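Local coordinates for protein MHC class I antigen (PDB 7CPO) that binds a peptide in the groove of its alpha 1 and alpha 2 domains and, as an MHC class I molecule, probably presents it to T cells, at residues Q33-Y38 with V49-K54; R43-K48 with D61-N66. All coordinates share one frame; numbering follows the deposited sequence.

Contact 1: residues Q33-Y38 with V49-K54; sequences QEFVSY and VPWISK
Phe35 packs against Val49, Trp51 and Ile52, in the alpha 1 half of the MHC class I peptide-binding platform. Residues 33-38 are a strand of its antiparallel floor. Residues 49-54 belong to the loop that climbs from strand 44-47 toward helix 62-87, and a short 3-10 segment begins at Ile52. The two segments bury 294 Å² between them.

The bump of the strand is the Phe35 side chain. Its CB lies 3.7 Å from CH2 of Trp51, at the far corner of the indole. The two rings run nearly parallel, planes 19° apart, but they are slid so far that they barely overlap. At the edge of the Phe35 ring, close to its plane, comes CG1 of Ile52, 4.0 Å from Phe35 CD1. One methyl of Val49, CG2, touches both neighbours: it lies 3.8 Å from Phe35 CB and over one face of the Trp51 ring, toward its rim. The other methyl, CG1, turns to the backbone carbonyl of Glu34 and to the Gln33 amide. Val36 adds a lighter touch, its CG1 4.3 Å from CG1 of Ile52.

Tyr173 meets the Phe35 ring from elsewhere in the chain, and Thr180 and Leu181 touch Trp51. The polar end is at Gln33. Its chain is extended, with CG anti to the backbone N (chi1 -178°), and this carries the amide out to the indole. Trp51 NE1 gives a nearly straight hydrogen bond to Gln33 OE1, 3.1 Å long, from above the carbonyl plane, while OE1 lies in the plane of the indole.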
loop_
_atom_site.group_PDB
_atom_site.type_symbol
_atom_site.label_atom_id
_atom_site.label_comp_id
_atom_site.label_asym_id
_atom_site.label_seq_id
_atom_site.Cartn_x
_atom_site.Cartn_y
_atom_site.Cartn_z
ATOM N N GLN A 33 8.085 -3.465 -0.754
ATOM C CA GLN A 33 8.018 -4.671 -1.585
ATOM C C GLN A 33 7.370 -5.780 -0.769
ATOM O O GLN A 33 7.864 -6.133 0.306
ATOM C CB GLN A 33 9.394 -5.127 -2.066
ATOM C CG GLN A 33 9.356 -6.344 -2.972
ATOM C CD GLN A 33 10.690 -6.591 -3.698
ATOM O OE1 GLN A 33 11.124 -7.743 -3.870
ATOM N NE2 GLN A 33 11.352 -5.502 -4.116
ATOM N N GLU A 34 6.260 -6.314 -1.253
ATOM C CA GLU A 34 5.617 -7.399 -0.536
ATOM C C GLU A 34 6.434 -8.671 -0.720
ATOM O O GLU A 34 6.856 -8.983 -1.829
ATOM C CB GLU A 34 4.194 -7.586 -1.035
ATOM C CG GLU A 34 3.512 -8.794 -0.449
ATOM C CD GLU A 34 2.129 -9.026 -1.017
ATOM O OE1 GLU A 34 1.651 -8.179 -1.802
ATOM O OE2 GLU A 34 1.522 -10.058 -0.673
ATOM N N PHE A 35 6.717 -9.388 0.363
ATOM C CA PHE A 35 7.508 -10.600 0.230
ATOM C C PHE A 35 6.830 -11.851 0.769
ATOM O O PHE A 35 7.189 -12.954 0.337
ATOM C CB PHE A 35 8.894 -10.433 0.889
ATOM C CG PHE A 35 8.888 -10.437 2.418
ATOM C CD1 PHE A 35 9.274 -11.574 3.129
ATOM C CD2 PHE A 35 8.574 -9.290 3.131
ATOM C CE1 PHE A 35 9.300 -11.578 4.520
ATOM C CE2 PHE A 35 8.596 -9.286 4.507
ATOM C CZ PHE A 35 8.952 -10.437 5.206
ATOM N N VAL A 36 5.839 -11.724 1.656
ATOM C CA VAL A 36 5.088 -12.870 2.151
ATOM C C VAL A 36 3.639 -12.447 2.282
ATOM O O VAL A 36 3.329 -11.265 2.431
ATOM C CB VAL A 36 5.606 -13.398 3.518
ATOM C CG1 VAL A 36 6.946 -14.135 3.348
ATOM C CG2 VAL A 36 5.719 -12.238 4.530
ATOM N N SER A 37 2.738 -13.420 2.210
ATOM C CA SER A 37 1.384 -13.109 2.626
ATOM C C SER A 37 0.751 -14.379 3.152
ATOM O O SER A 37 1.166 -15.490 2.819
ATOM C CB SER A 37 0.538 -12.477 1.505
ATOM O OG SER A 37 -0.182 -13.432 0.777
ATOM N N TYR A 38 -0.201 -14.211 4.033
ATOM C CA TYR A 38 -0.938 -15.343 4.549
ATOM C C TYR A 38 -2.269 -15.304 3.833
ATOM O O TYR A 38 -3.117 -14.450 4.092
ATOM C CB TYR A 38 -1.104 -15.299 6.054
ATOM C CG TYR A 38 -2.051 -16.357 6.558
ATOM C CD1 TYR A 38 -1.610 -17.643 6.815
ATOM C CD2 TYR A 38 -3.390 -16.069 6.770
ATOM C CE1 TYR A 38 -2.474 -18.609 7.282
ATOM C CE2 TYR A 38 -4.258 -17.024 7.234
ATOM C CZ TYR A 38 -3.802 -18.297 7.487
ATOM O OH TYR A 38 -4.683 -19.244 7.955
ATOM N N VAL A 49 7.941 -13.556 -3.440
ATOM C CA VAL A 49 9.085 -13.141 -4.251
ATOM C C VAL A 49 10.112 -14.270 -4.218
ATOM O O VAL A 49 10.114 -15.090 -3.304
ATOM C CB VAL A 49 9.720 -11.821 -3.740
ATOM C CG1 VAL A 49 8.734 -10.683 -3.822
ATOM C CG2 VAL A 49 10.247 -11.961 -2.311
ATOM N N PRO A 50 10.990 -14.325 -5.221
ATOM C CA PRO A 50 11.897 -15.485 -5.290
ATOM C C PRO A 50 12.928 -15.518 -4.174
ATOM O O PRO A 50 13.377 -16.600 -3.780
ATOM C CB PRO A 50 12.569 -15.320 -6.666
ATOM C CG PRO A 50 11.654 -14.457 -7.440
ATOM C CD PRO A 50 11.069 -13.502 -6.437
ATOM N N TRP A 51 13.325 -14.375 -3.649
ATOM C CA TRP A 51 14.503 -14.359 -2.801
ATOM C C TRP A 51 14.226 -14.846 -1.383
ATOM O O TRP A 51 15.172 -15.241 -0.690
ATOM C CB TRP A 51 15.121 -12.954 -2.784
ATOM C CG TRP A 51 14.212 -11.783 -2.413
ATOM C CD1 TRP A 51 13.695 -10.839 -3.269
ATOM C CD2 TRP A 51 13.782 -11.393 -1.090
ATOM N NE1 TRP A 51 12.967 -9.898 -2.563
ATOM C CE2 TRP A 51 13.002 -10.217 -1.229
ATOM C CE3 TRP A 51 13.965 -11.933 0.193
ATOM C CZ2 TRP A 51 12.399 -9.577 -0.131
ATOM C CZ3 TRP A 51 13.370 -11.285 1.292
ATOM C CH2 TRP A 51 12.603 -10.119 1.115
ATOM N N ILE A 52 12.964 -14.867 -0.942
ATOM C CA ILE A 52 12.687 -15.274 0.438
ATOM C C ILE A 52 12.929 -16.767 0.652
ATOM O O ILE A 52 13.118 -17.194 1.800
ATOM C CB ILE A 52 11.259 -14.847 0.861
ATOM C CG1 ILE A 52 11.008 -15.094 2.353
ATOM C CG2 ILE A 52 10.189 -15.529 -0.004
ATOM C CD1 ILE A 52 12.044 -14.529 3.266
ATOM N N SER A 53 12.993 -17.574 -0.416
ATOM C CA SER A 53 13.297 -18.987 -0.196
ATOM C C SER A 53 14.719 -19.197 0.313
ATOM O O SER A 53 15.027 -20.268 0.847
ATOM C CB SER A 53 13.075 -19.810 -1.464
ATOM O OG SER A 53 13.974 -19.432 -2.489
ATOM N N LYS A 54 15.586 -18.196 0.196
ATOM C CA LYS A 54 16.917 -18.330 0.770
ATOM C C LYS A 54 16.878 -18.544 2.285
ATOM O O LYS A 54 17.874 -18.998 2.868
ATOM C CB LYS A 54 17.748 -17.096 0.441
ATOM C CG LYS A 54 18.029 -16.880 -1.033
ATOM C CD LYS A 54 18.917 -15.638 -1.173
ATOM C CE LYS A 54 19.131 -15.277 -2.619
ATOM N NZ LYS A 54 19.812 -13.975 -2.763
#

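Contact 2: residues R43-K48 with D61-N66; sequences RRYLPK and DYWERN
Tyr45 lays one face of its ring against Asn66. The side-chain amide of Asn66 is stacked on that ring, the two planes only 9° apart, with Asn66 CG 3.4 Å from Tyr45 CE2. The amide is held from within the helix: Asn66 ND2 donates to Tyr62 O at 2.8 Å. That carbonyl also accepts from Asn66 N, and the two donors reach it from opposite faces of its plane.

The edge of the Tyr45 ring faces two other aromatics. Tyr62 is turned obliquely, planes 63° apart, with Tyr62 CE2 3.6 Å from Tyr45 CE2. Trp63 meets it rim to rim, Trp63 CE3 lying 3.5 Å from Tyr45 CD2. Pro47 then covers a face of the indole, its CD 4.0 Å from the centroid of the six-membered ring of Trp63.

This aromatic cluster lies in the alpha 1 part of the MHC class I groove, where the edge strand 44-47 of the floor meets the first turn of helix 62-87. Tyr45 OH bonds to Tyr9 and Tyr62 OH to Tyr173. Asn66 OD1 bonds to the backbone of the bound peptide, and an apolar peptide side chain packs on Tyr45.

Farther out, Arg44 and Glu64 form a salt bridge. Arg44 is bent at chi2 (-72°) and chi3, which curls the guanidinium round to the helix. It grips end-on: NH2 reaches Glu64 OE2 at 2.8 Å from above the carboxylate plane, and NH1 points almost straight at Glu64 OE1, 3.2 Å away, on its syn side though tilted out of the carboxylate plane.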
loop_
_atom_site.group_PDB
_atom_site.type_symbol
_atom_site.label_atom_id
_atom_site.label_comp_id
_atom_site.label_asym_id
_atom_site.label_seq_id
_atom_site.Cartn_x
_atom_site.Cartn_y
_atom_site.Cartn_z
ATOM N N ARG A 43 -4.541 -20.774 4.170
ATOM C CA ARG A 43 -4.115 -21.161 5.523
ATOM C C ARG A 43 -2.617 -21.431 5.581
ATOM O O ARG A 43 -2.149 -22.074 6.506
ATOM C CB ARG A 43 -4.873 -22.404 6.017
ATOM C CG ARG A 43 -6.306 -22.190 6.490
ATOM C CD ARG A 43 -7.202 -23.257 5.830
ATOM N NE ARG A 43 -8.543 -23.356 6.415
ATOM C CZ ARG A 43 -9.020 -24.420 7.068
ATOM N NH1 ARG A 43 -8.292 -25.532 7.207
ATOM N NH2 ARG A 43 -10.255 -24.385 7.554
ATOM N N ARG A 44 -1.894 -20.941 4.565
ATOM C CA ARG A 44 -0.445 -21.052 4.449
ATOM C C ARG A 44 0.123 -19.653 4.367
ATOM O O ARG A 44 -0.421 -18.816 3.655
ATOM C CB ARG A 44 -0.040 -21.879 3.247
ATOM C CG ARG A 44 -0.659 -23.256 3.205
ATOM C CD ARG A 44 -0.055 -24.157 4.257
ATOM N NE ARG A 44 1.403 -24.165 4.165
ATOM C CZ ARG A 44 2.210 -24.719 5.069
ATOM N NH1 ARG A 44 1.710 -25.335 6.145
ATOM N NH2 ARG A 44 3.523 -24.644 4.901
ATOM N N TYR A 45 1.161 -19.391 5.148
ATOM C CA TYR A 45 2.016 -18.241 4.921
ATOM C C TYR A 45 2.878 -18.534 3.689
ATOM O O TYR A 45 3.617 -19.523 3.668
ATOM C CB TYR A 45 2.819 -18.029 6.197
ATOM C CG TYR A 45 3.833 -16.919 6.325
ATOM C CD1 TYR A 45 3.480 -15.672 6.863
ATOM C CD2 TYR A 45 5.182 -17.155 6.048
ATOM C CE1 TYR A 45 4.454 -14.659 7.066
ATOM C CE2 TYR A 45 6.165 -16.156 6.253
ATOM C CZ TYR A 45 5.800 -14.917 6.766
ATOM O OH TYR A 45 6.801 -13.953 6.954
ATOM N N LEU A 46 2.752 -17.715 2.648
ATOM C CA LEU A 46 3.340 -18.062 1.361
ATOM C C LEU A 46 4.397 -17.056 0.906
ATOM O O LEU A 46 4.326 -15.869 1.231
ATOM C CB LEU A 46 2.264 -18.165 0.271
ATOM C CG LEU A 46 1.284 -19.320 0.430
ATOM C CD1 LEU A 46 0.276 -19.331 -0.709
ATOM C CD2 LEU A 46 2.055 -20.630 0.518
ATOM N N PRO A 47 5.389 -17.512 0.143
ATOM C CA PRO A 47 6.349 -16.579 -0.440
ATOM C C PRO A 47 5.720 -15.823 -1.596
ATOM O O PRO A 47 4.926 -16.374 -2.362
ATOM C CB PRO A 47 7.482 -17.489 -0.929
ATOM C CG PRO A 47 6.837 -18.782 -1.157
ATOM C CD PRO A 47 5.775 -18.912 -0.085
ATOM N N LYS A 48 6.091 -14.556 -1.720
ATOM C CA LYS A 48 5.590 -13.700 -2.782
ATOM C C LYS A 48 6.683 -13.218 -3.717
ATOM O O LYS A 48 6.379 -12.502 -4.673
ATOM C CB LYS A 48 4.869 -12.483 -2.181
ATOM C CG LYS A 48 3.645 -12.863 -1.368
ATOM C CD LYS A 48 2.563 -13.503 -2.250
ATOM C CE LYS A 48 1.824 -12.434 -3.064
ATOM N NZ LYS A 48 0.811 -13.050 -3.954
ATOM N N ASP A 61 12.200 -24.676 8.753
ATOM C CA ASP A 61 10.870 -24.668 9.355
ATOM C C ASP A 61 10.175 -23.320 9.249
ATOM O O ASP A 61 9.067 -23.164 9.783
ATOM C CB ASP A 61 10.950 -25.076 10.825
ATOM C CG ASP A 61 11.569 -26.451 11.012
ATOM O OD1 ASP A 61 12.780 -26.522 11.320
ATOM O OD2 ASP A 61 10.844 -27.453 10.833
ATOM N N TYR A 62 10.805 -22.355 8.569
ATOM C CA TYR A 62 10.280 -20.998 8.443
ATOM C C TYR A 62 8.808 -20.967 8.028
ATOM O O TYR A 62 7.998 -20.245 8.626
ATOM C CB TYR A 62 11.140 -20.242 7.433
ATOM C CG TYR A 62 10.790 -18.793 7.231
ATOM C CD1 TYR A 62 11.290 -17.804 8.081
ATOM C CD2 TYR A 62 9.991 -18.396 6.158
ATOM C CE1 TYR A 62 10.986 -16.458 7.877
ATOM C CE2 TYR A 62 9.686 -17.049 5.942
ATOM C CZ TYR A 62 10.193 -16.090 6.802
ATOM O OH TYR A 62 9.876 -14.770 6.593
ATOM N N TRP A 63 8.441 -21.739 7.001
ATOM C CA TRP A 63 7.084 -21.658 6.466
ATOM C C TRP A 63 6.063 -22.288 7.414
ATOM O O TRP A 63 4.957 -21.754 7.580
ATOM C CB TRP A 63 7.044 -22.297 5.076
ATOM C CG TRP A 63 8.017 -21.610 4.158
ATOM C CD1 TRP A 63 9.181 -22.126 3.655
ATOM C CD2 TRP A 63 7.949 -20.251 3.696
ATOM N NE1 TRP A 63 9.821 -21.182 2.881
ATOM C CE2 TRP A 63 9.087 -20.022 2.899
ATOM C CE3 TRP A 63 7.018 -19.219 3.852
ATOM C CZ2 TRP A 63 9.322 -18.796 2.276
ATOM C CZ3 TRP A 63 7.250 -18.015 3.235
ATOM C CH2 TRP A 63 8.399 -17.810 2.458
ATOM N N GLU A 64 6.412 -23.402 8.065
ATOM C CA GLU A 64 5.486 -23.989 9.026
ATOM C C GLU A 64 5.304 -23.084 10.239
ATOM O O GLU A 64 4.170 -22.853 10.682
ATOM C CB GLU A 64 5.956 -25.380 9.471
ATOM C CG GLU A 64 5.964 -26.413 8.378
ATOM C CD GLU A 64 4.617 -26.589 7.678
ATOM O OE1 GLU A 64 3.558 -26.659 8.360
ATOM O OE2 GLU A 64 4.637 -26.660 6.425
ATOM N N ARG A 65 6.410 -22.580 10.805
ATOM C CA ARG A 65 6.308 -21.735 11.997
ATOM C C ARG A 65 5.456 -20.497 11.724
ATOM O O ARG A 65 4.503 -20.217 12.460
ATOM C CB ARG A 65 7.700 -21.339 12.497
ATOM C CG ARG A 65 7.718 -20.757 13.919
ATOM C CD ARG A 65 9.124 -20.834 14.509
ATOM N NE ARG A 65 10.015 -20.191 13.580
ATOM C CZ ARG A 65 11.050 -20.768 12.996
ATOM N NH1 ARG A 65 11.382 -22.004 13.302
ATOM N NH2 ARG A 65 11.764 -20.081 12.119
ATOM N N ASN A 66 5.750 -19.774 10.636
ATOM C CA ASN A 66 4.961 -18.590 10.297
ATOM C C ASN A 66 3.506 -18.943 10.011
ATOM O O ASN A 66 2.591 -18.196 10.383
ATOM C CB ASN A 66 5.572 -17.884 9.093
ATOM C CG ASN A 66 6.774 -17.022 9.449
ATOM O OD1 ASN A 66 6.622 -15.878 9.883
ATOM N ND2 ASN A 66 7.978 -17.552 9.230
#

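From the N terminus, strand 33-39 comes first and turns back into its antiparallel neighbour, strand 44-47. Backbone bonds join the pair, with Ser37 O 2.7 Å from Leu46 N and Phe35 O 2.8 Å from Lys48 N. The chain then enters residues 49-54, and contact 1 closes a loop by folding them back on strand 33-39. Next it reaches helix 62-87, and contact 2 closes a second loop by bringing the helix start to the edge strand. The segments alternate, so the two loops cross. Together they tie the floor, the connecting loop and the helix of alpha 1. Ile52 bridges both, also touching Pro47, Tyr62 and Trp63.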